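Local coordinates for protein ShdD (Sedimentibacter hydroxybenzoicus, PDB 7AE5) that takes part in the non-oxidative decarboxylation and detoxification of phenolic derivatives under anaerobic conditions, although its precise biochemical role is unknown, at residues H[3-7]-H[43-49]; H[10-14]-H[25-30]. All blocks are in the same frame, centred on the assembly; numbering follows the deposited sequence.

Contact 1. Residues H[3-7]-H[43-49]. With ZN (zinc ion), chain Z.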
ATOM      1  N   CYS H   3     -34.175 -12.922 -41.411  1.00 49.84           N
ATOM      2  CA  CYS H   3     -33.291 -11.922 -40.833  1.00 46.37           C
ATOM      3  C   CYS H   3     -32.142 -12.612 -40.107  1.00 51.17           C
ATOM      4  O   CYS H   3     -32.363 -13.475 -39.251  1.00 56.15           O
ATOM      5  CB  CYS H   3     -34.074 -11.023 -39.877  1.00 41.88           C
ATOM      6  SG  CYS H   3     -33.054 -10.121 -38.696  1.00 38.39           S
ATOM      7  N   HIS H   4     -30.910 -12.234 -40.451  1.00 66.74           N
ATOM      8  CA  HIS H   4     -29.738 -12.926 -39.923  1.00 68.59           C
ATOM      9  C   HIS H   4     -29.559 -12.726 -38.423  1.00 65.91           C
ATOM     10  O   HIS H   4     -28.867 -13.525 -37.786  1.00 61.29           O
ATOM     11  CB  HIS H   4     -28.480 -12.460 -40.660  1.00 65.55           C
ATOM     12  CG  HIS H   4     -28.503 -12.742 -42.129  1.00 66.09           C
ATOM     13  ND1 HIS H   4     -29.134 -11.916 -43.034  1.00 64.33           N
ATOM     14  CD2 HIS H   4     -27.975 -13.759 -42.851  1.00 67.26           C
ATOM     15  CE1 HIS H   4     -28.992 -12.411 -44.251  1.00 65.71           C
ATOM     16  NE2 HIS H   4     -28.294 -13.528 -44.168  1.00 67.86           N
ATOM     17  N   ARG H   5     -30.167 -11.690 -37.848  1.00 67.93           N
ATOM     18  CA  ARG H   5     -29.961 -11.374 -36.440  1.00 61.45           C
ATOM     19  C   ARG H   5     -30.965 -12.077 -35.531  1.00 58.29           C
ATOM     20  O   ARG H   5     -30.577 -12.698 -34.537  1.00 49.86           O
ATOM     21  CB  ARG H   5     -30.033  -9.859 -36.229  1.00 57.09           C
ATOM     22  CG  ARG H   5     -30.094  -9.442 -34.770  1.00 49.01           C
ATOM     23  CD  ARG H   5     -29.468  -8.076 -34.570  1.00 44.49           C
ATOM     24  NE  ARG H   5     -30.426  -6.999 -34.789  1.00 39.24           N
ATOM     25  CZ  ARG H   5     -30.126  -5.709 -34.725  1.00 35.59           C
ATOM     26  NH1 ARG H   5     -28.897  -5.298 -34.462  1.00 38.10           N
ATOM     27  NH2 ARG H   5     -31.083  -4.810 -34.937  1.00 30.98           N
ATOM     28  N   CYS H   6     -32.254 -11.988 -35.851  1.00 54.50           N
ATOM     29  CA  CYS H   6     -33.299 -12.535 -34.999  1.00 47.45           C
ATOM     30  C   CYS H   6     -34.063 -13.686 -35.638  1.00 53.26           C
ATOM     31  O   CYS H   6     -34.955 -14.249 -34.996  1.00 45.02           O
ATOM     32  CB  CYS H   6     -34.274 -11.426 -34.590  1.00 39.97           C
ATOM     33  SG  CYS H   6     -35.478 -11.002 -35.854  1.00 48.36           S
ATOM     34  N   GLY H   7     -33.738 -14.054 -36.877  1.00 45.37           N
ATOM     35  CA  GLY H   7     -34.337 -15.203 -37.522  1.00 49.78           C
ATOM     36  C   GLY H   7     -35.743 -15.009 -38.043  1.00 50.78           C
ATOM     37  O   GLY H   7     -36.321 -15.963 -38.579  1.00 51.68           O
ATOM     38  N   VAL H  43     -23.925 -12.753 -38.051  1.00 52.45           N
ATOM     39  CA  VAL H  43     -24.117 -12.056 -36.785  1.00 48.42           C
ATOM     40  C   VAL H  43     -23.528 -12.917 -35.676  1.00 50.40           C
ATOM     41  O   VAL H  43     -23.881 -14.093 -35.541  1.00 52.27           O
ATOM     42  CB  VAL H  43     -25.603 -11.768 -36.532  1.00 43.64           C
ATOM     43  CG1 VAL H  43     -25.791 -11.081 -35.189  1.00 43.42           C
ATOM     44  CG2 VAL H  43     -26.179 -10.925 -37.659  1.00 41.46           C
ATOM     45  N   MET H  44     -22.617 -12.340 -34.895  1.00 49.54           N
ATOM     46  CA  MET H  44     -22.060 -13.060 -33.758  1.00 51.69           C
ATOM     47  C   MET H  44     -23.169 -13.477 -32.800  1.00 51.54           C
ATOM     48  O   MET H  44     -24.244 -12.872 -32.746  1.00 49.55           O
ATOM     49  CB  MET H  44     -21.030 -12.208 -33.017  1.00 53.97           C
ATOM     50  CG  MET H  44     -19.914 -11.647 -33.878  1.00 54.39           C
ATOM     51  SD  MET H  44     -18.750 -10.696 -32.881  1.00 57.45           S
ATOM     52  CE  MET H  44     -17.274 -10.769 -33.894  1.00 58.97           C
ATOM     53  N   GLU H  45     -22.891 -14.533 -32.032  1.00 70.66           N
ATOM     54  CA  GLU H  45     -23.906 -15.104 -31.153  1.00 73.27           C
ATOM     55  C   GLU H  45     -24.437 -14.074 -30.162  1.00 74.04           C
ATOM     56  O   GLU H  45     -25.637 -14.050 -29.863  1.00 75.51           O
ATOM     57  CB  GLU H  45     -23.335 -16.312 -30.411  1.00 75.75           C
ATOM     58  CG  GLU H  45     -24.363 -17.085 -29.609  1.00 78.02           C
ATOM     59  CD  GLU H  45     -25.428 -17.710 -30.486  1.00 76.28           C
ATOM     60  OE1 GLU H  45     -25.074 -18.270 -31.546  1.00 73.52           O
ATOM     61  OE2 GLU H  45     -26.620 -17.638 -30.120  1.00 77.09           O
ATOM     62  N   LYS H  46     -23.562 -13.204 -29.653  1.00 62.78           N
ATOM     63  CA  LYS H  46     -23.959 -12.263 -28.613  1.00 62.14           C
ATOM     64  C   LYS H  46     -24.793 -11.103 -29.139  1.00 58.47           C
ATOM     65  O   LYS H  46     -25.460 -10.429 -28.346  1.00 57.67           O
ATOM     66  CB  LYS H  46     -22.722 -11.722 -27.892  1.00 61.03           C
ATOM     67  CG  LYS H  46     -21.789 -10.904 -28.767  1.00 57.91           C
ATOM     68  CD  LYS H  46     -20.882 -10.026 -27.919  1.00 55.99           C
ATOM     69  CE  LYS H  46     -19.472 -10.593 -27.851  1.00 59.00           C
ATOM     70  NZ  LYS H  46     -18.842 -10.668 -29.197  1.00 58.24           N
ATOM     71  N   PHE H  47     -24.777 -10.849 -30.446  1.00 57.79           N
ATOM     72  CA  PHE H  47     -25.581  -9.781 -31.023  1.00 52.97           C
ATOM     73  C   PHE H  47     -26.876 -10.282 -31.644  1.00 53.64           C
ATOM     74  O   PHE H  47     -27.689  -9.464 -32.083  1.00 49.01           O
ATOM     75  CB  PHE H  47     -24.767  -9.011 -32.070  1.00 48.10           C
ATOM     76  CG  PHE H  47     -23.614  -8.243 -31.489  1.00 46.27           C
ATOM     77  CD1 PHE H  47     -23.772  -7.510 -30.324  1.00 44.39           C
ATOM     78  CD2 PHE H  47     -22.373  -8.262 -32.100  1.00 46.36           C
ATOM     79  CE1 PHE H  47     -22.713  -6.805 -29.782  1.00 42.50           C
ATOM     80  CE2 PHE H  47     -21.311  -7.561 -31.563  1.00 44.86           C
ATOM     81  CZ  PHE H  47     -21.481  -6.831 -30.404  1.00 42.99           C
ATOM     82  N   LYS H  48     -27.086 -11.596 -31.690  1.00 55.48           N
ATOM     83  CA  LYS H  48     -28.353 -12.136 -32.160  1.00 55.26           C
ATOM     84  C   LYS H  48     -29.465 -11.801 -31.172  1.00 57.10           C
ATOM     85  O   LYS H  48     -29.248 -11.719 -29.960  1.00 62.10           O
ATOM     86  CB  LYS H  48     -28.255 -13.650 -32.346  1.00 58.80           C
ATOM     87  CG  LYS H  48     -27.441 -14.079 -33.556  1.00 56.11           C
ATOM     88  CD  LYS H  48     -27.436 -15.590 -33.715  1.00 55.57           C
ATOM     89  CE  LYS H  48     -26.787 -16.001 -35.026  1.00 51.14           C
ATOM     90  NZ  LYS H  48     -26.788 -17.480 -35.198  1.00 49.52           N
ATOM     91  N   LEU H  49     -30.668 -11.606 -31.703  1.00 52.51           N
ATOM     92  CA  LEU H  49     -31.817 -11.230 -30.899  1.00 54.13           C
ATOM     93  C   LEU H  49     -32.895 -12.302 -30.988  1.00 54.87           C
ATOM     94  O   LEU H  49     -32.925 -13.108 -31.922  1.00 51.87           O
ATOM     95  CB  LEU H  49     -32.387  -9.878 -31.346  1.00 49.12           C
ATOM     96  CG  LEU H  49     -31.470  -8.670 -31.147  1.00 45.71           C
ATOM     97  CD1 LEU H  49     -32.111  -7.407 -31.707  1.00 37.79           C
ATOM     98  CD2 LEU H  49     -31.130  -8.500 -29.675  1.00 50.74           C
TER
HETATM   99 ZN    ZN Z 701     -34.629  -9.298 -37.191  1.00 40.24          ZN
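Arg5 and Leu49 run side by side, CG of Arg5 lying anti to its own N (chi1 169°), and a bend farther along the Arg5 chain (chi3 87°) turns its guanidinium so that Leu49 CD1 sits over one face, 3.5 Å from Arg5 NE. The polar end of Arg5 is held elsewhere, NH2 by Cys31 O and NH1 by Gly274 O of a neighbouring phenolic acid decarboxylase chain. One backbone hydrogen bond joins the segments, from Leu49 N to Arg5 O (3.0 Å). Next to it, Cys6 CA makes a CA-H...O contact of 3.2 Å with Leu49 O, and at the other end Val43 CG2 packs 3.7 Å from His4 O. Within 3-7, Cys6 N donates almost straight to Cys3 SG (3.5 Å, 173° at the hydrogen), and Arg5 N adds a weak bond to the same sulfur. These N-H groups would be expected to temper the negative charge on the thiolate. Cys3 SG and Cys6 SG each bind the zinc ion at 2.3 Å, and this CxxC turn with N-H...S bonds is characteristic of a zinc knuckle, here half of a four-cysteine site.

Contact 2. Residues H[10-14]-H[25-30]. With ZN (zinc ion), chain Z.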
ATOM      1  N   ASN H  10     -40.297 -11.966 -41.196  1.00 63.87           N
ATOM      2  CA  ASN H  10     -40.966 -10.693 -41.466  1.00 57.16           C
ATOM      3  C   ASN H  10     -39.933  -9.684 -41.973  1.00 53.89           C
ATOM      4  O   ASN H  10     -39.565  -8.715 -41.306  1.00 48.88           O
ATOM      5  CB  ASN H  10     -41.681 -10.194 -40.220  1.00 52.38           C
ATOM      6  CG  ASN H  10     -42.666  -9.083 -40.519  1.00 50.20           C
ATOM      7  OD1 ASN H  10     -42.883  -8.722 -41.677  1.00 54.41           O
ATOM      8  ND2 ASN H  10     -43.274  -8.535 -39.472  1.00 45.87           N
ATOM      9  N   VAL H  11     -39.465  -9.937 -43.193  1.00 56.08           N
ATOM     10  CA  VAL H  11     -38.452  -9.124 -43.853  1.00 55.73           C
ATOM     11  C   VAL H  11     -39.050  -8.562 -45.134  1.00 56.28           C
ATOM     12  O   VAL H  11     -39.753  -9.270 -45.863  1.00 57.18           O
ATOM     13  CB  VAL H  11     -37.180  -9.945 -44.151  1.00 54.69           C
ATOM     14  CG1 VAL H  11     -36.272  -9.214 -45.132  1.00 54.79           C
ATOM     15  CG2 VAL H  11     -36.440 -10.264 -42.860  1.00 53.91           C
ATOM     16  N   ARG H  12     -38.782  -7.286 -45.402  1.00 65.79           N
ATOM     17  CA  ARG H  12     -39.252  -6.625 -46.609  1.00 66.04           C
ATOM     18  C   ARG H  12     -38.089  -5.905 -47.275  1.00 65.50           C
ATOM     19  O   ARG H  12     -37.030  -5.695 -46.676  1.00 65.10           O
ATOM     20  CB  ARG H  12     -40.384  -5.636 -46.306  1.00 67.03           C
ATOM     21  CG  ARG H  12     -39.935  -4.421 -45.517  1.00 67.57           C
ATOM     22  CD  ARG H  12     -41.082  -3.454 -45.280  1.00 68.98           C
ATOM     23  NE  ARG H  12     -40.669  -2.335 -44.442  1.00 70.11           N
ATOM     24  CZ  ARG H  12     -40.188  -1.190 -44.905  1.00 69.99           C
ATOM     25  NH1 ARG H  12     -40.065  -0.965 -46.204  1.00 68.62           N
ATOM     26  NH2 ARG H  12     -39.820  -0.246 -44.044  1.00 71.47           N
ATOM     27  N   LYS H  13     -38.300  -5.524 -48.532  1.00 57.46           N
ATOM     28  CA  LYS H  13     -37.285  -4.809 -49.294  1.00 56.84           C
ATOM     29  C   LYS H  13     -37.357  -3.320 -48.989  1.00 56.64           C
ATOM     30  O   LYS H  13     -38.398  -2.685 -49.194  1.00 57.35           O
ATOM     31  CB  LYS H  13     -37.465  -5.055 -50.789  1.00 58.96           C
ATOM     32  CG  LYS H  13     -36.574  -4.178 -51.645  1.00 58.37           C
ATOM     33  CD  LYS H  13     -36.104  -4.916 -52.875  1.00 60.15           C
ATOM     34  CE  LYS H  13     -37.245  -5.157 -53.842  1.00 63.90           C
ATOM     35  NZ  LYS H  13     -37.854  -3.873 -54.278  1.00 64.81           N
ATOM     36  N   MET H  14     -36.248  -2.760 -48.505  1.00 50.61           N
ATOM     37  CA  MET H  14     -36.192  -1.332 -48.220  1.00 50.52           C
ATOM     38  C   MET H  14     -36.061  -0.519 -49.503  1.00 49.81           C
ATOM     39  O   MET H  14     -36.905   0.333 -49.800  1.00 49.94           O
ATOM     40  CB  MET H  14     -35.029  -1.033 -47.271  1.00 50.32           C
ATOM     41  CG  MET H  14     -35.267   0.145 -46.346  1.00 51.27           C
ATOM     42  SD  MET H  14     -33.720   0.823 -45.721  1.00 50.85           S
ATOM     43  CE  MET H  14     -33.338  -0.362 -44.436  1.00 51.28           C
ATOM     44  N   VAL H  25     -31.605  -3.749 -50.679  1.00 47.79           N
ATOM     45  CA  VAL H  25     -31.412  -3.684 -49.236  1.00 47.09           C
ATOM     46  C   VAL H  25     -32.678  -4.181 -48.557  1.00 46.72           C
ATOM     47  O   VAL H  25     -33.778  -3.704 -48.859  1.00 46.46           O
ATOM     48  CB  VAL H  25     -31.062  -2.262 -48.761  1.00 45.94           C
ATOM     49  CG1 VAL H  25     -30.750  -2.270 -47.275  1.00 45.66           C
ATOM     50  CG2 VAL H  25     -29.883  -1.716 -49.548  1.00 46.12           C
ATOM     51  N   TYR H  26     -32.520  -5.133 -47.645  1.00 51.91           N
ATOM     52  CA  TYR H  26     -33.622  -5.704 -46.887  1.00 51.67           C
ATOM     53  C   TYR H  26     -33.552  -5.230 -45.444  1.00 51.33           C
ATOM     54  O   TYR H  26     -32.488  -4.858 -44.945  1.00 51.07           O
ATOM     55  CB  TYR H  26     -33.589  -7.233 -46.953  1.00 51.96           C
ATOM     56  CG  TYR H  26     -33.501  -7.755 -48.367  1.00 52.88           C
ATOM     57  CD1 TYR H  26     -34.616  -7.765 -49.192  1.00 53.03           C
ATOM     58  CD2 TYR H  26     -32.298  -8.217 -48.884  1.00 54.05           C
ATOM     59  CE1 TYR H  26     -34.540  -8.233 -50.489  1.00 54.04           C
ATOM     60  CE2 TYR H  26     -32.212  -8.687 -50.181  1.00 55.33           C
ATOM     61  CZ  TYR H  26     -33.335  -8.691 -50.978  1.00 55.16           C
ATOM     62  OH  TYR H  26     -33.254  -9.158 -52.269  1.00 56.54           O
ATOM     63  N   VAL H  27     -34.702  -5.237 -44.775  1.00 47.55           N
ATOM     64  CA  VAL H  27     -34.799  -4.796 -43.387  1.00 48.08           C
ATOM     65  C   VAL H  27     -35.809  -5.670 -42.656  1.00 48.57           C
ATOM     66  O   VAL H  27     -36.884  -5.979 -43.184  1.00 48.97           O
ATOM     67  CB  VAL H  27     -35.176  -3.299 -43.285  1.00 49.28           C
ATOM     68  CG1 VAL H  27     -36.479  -3.009 -44.023  1.00 49.96           C
ATOM     69  CG2 VAL H  27     -35.259  -2.860 -41.823  1.00 50.93           C
ATOM     70  N   CYS H  28     -35.449  -6.080 -41.445  1.00 45.64           N
ATOM     71  CA  CYS H  28     -36.334  -6.872 -40.606  1.00 46.10           C
ATOM     72  C   CYS H  28     -37.355  -5.966 -39.930  1.00 48.64           C
ATOM     73  O   CYS H  28     -37.000  -4.921 -39.379  1.00 50.09           O
ATOM     74  CB  CYS H  28     -35.521  -7.634 -39.561  1.00 44.77           C
ATOM     75  SG  CYS H  28     -36.502  -8.479 -38.312  1.00 45.32           S
ATOM     76  N   GLU H  29     -38.626  -6.364 -39.982  1.00 58.53           N
ATOM     77  CA  GLU H  29     -39.681  -5.571 -39.365  1.00 61.27           C
ATOM     78  C   GLU H  29     -39.829  -5.840 -37.873  1.00 62.83           C
ATOM     79  O   GLU H  29     -40.594  -5.134 -37.208  1.00 65.54           O
ATOM     80  CB  GLU H  29     -41.014  -5.820 -40.075  1.00 61.41           C
ATOM     81  CG  GLU H  29     -41.061  -5.284 -41.499  1.00 60.45           C
ATOM     82  CD  GLU H  29     -42.460  -4.892 -41.935  1.00 61.47           C
ATOM     83  OE1 GLU H  29     -43.092  -4.064 -41.244  1.00 63.42           O
ATOM     84  OE2 GLU H  29     -42.929  -5.407 -42.972  1.00 60.44           O
ATOM     85  N   LYS H  30     -39.119  -6.829 -37.333  1.00 50.90           N
ATOM     86  CA  LYS H  30     -39.170  -7.089 -35.900  1.00 51.94           C
ATOM     87  C   LYS H  30     -38.042  -6.387 -35.146  1.00 51.96           C
ATOM     88  O   LYS H  30     -38.285  -5.758 -34.112  1.00 54.47           O
ATOM     89  CB  LYS H  30     -39.127  -8.596 -35.629  1.00 49.34           C
ATOM     90  CG  LYS H  30     -39.788  -8.995 -34.319  1.00 50.63           C
ATOM     91  CD  LYS H  30     -38.964 -10.020 -33.556  1.00 47.47           C
ATOM     92  CE  LYS H  30     -39.216 -11.428 -34.058  1.00 45.45           C
ATOM     93  NZ  LYS H  30     -38.690 -12.450 -33.110  1.00 42.99           N
TER
HETATM   94 ZN    ZN Z 701     -34.629  -9.298 -37.191  1.00 40.24          ZN
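Val27 and Met14 form the close-packed side of this hairpin: Met14 CE lies 3.7 Å from Val27 CB, the two side chains crossing at about a right angle. The Val27 chi1 of 56° sets CG1 between the backbone N and the carbonyl carbon and carries it over one face of the Arg12 guanidinium, whose NH2 makes a salt bridge with Asp173 of a neighbouring phenolic acid decarboxylase chain. Between the strands, Arg12 and Val27 are an antiparallel hydrogen-bonded pair, with Val27 N to Arg12 O at 3.0 Å and Arg12 N to Val27 O at 3.2 Å. Met14 N adds a bond to Val25 O (2.7 Å). The exposed end is looser. Although Glu29 N bonds to Asn10 O (2.9 Å), the side chains of these two residues merely cross, their amide and carboxylate planes 42° apart. Glu29 OE2 stays 4.1 Å from Arg12 NE, beyond salt-bridge range, with the carboxylate and guanidinium planes almost perpendicular. On the other sheet face Val11 CG1 packs 3.8 Å from Tyr26 CB, and Cys28 SG binds the zinc ion at 2.3 Å. Strand 24-28 is central in the three-stranded antiparallel sheet, flanked by 11-16 and 34-36; Val11 touches Trp35 on the latter, while Met14 and Val27 touch Ser34.

Overall arrangement
Contact 2 is nested inside the chain loop that contact 1 closes: residues 3-7 precede strand 11-16, whereas the loop 43-49 comes after strand 34-36 and leads to helix 51-55. Their centres are about 14 Å apart, yet they meet at the zinc ion. Contact 1 supplies Cys3 and Cys6, contact 2 supplies Cys28, and Cys31 completes the site. Around the metal the two also touch directly, and away from the ligand atoms Cys3 N lies 3.8 Å from Val11 CG2. The metal thus ties the N-terminal turn to the end of the hairpin in a small chain with little helix. Both contacts also reach phenolic acid decarboxylase chains, which places this zinc-centred unit at subunit interfaces of the complex.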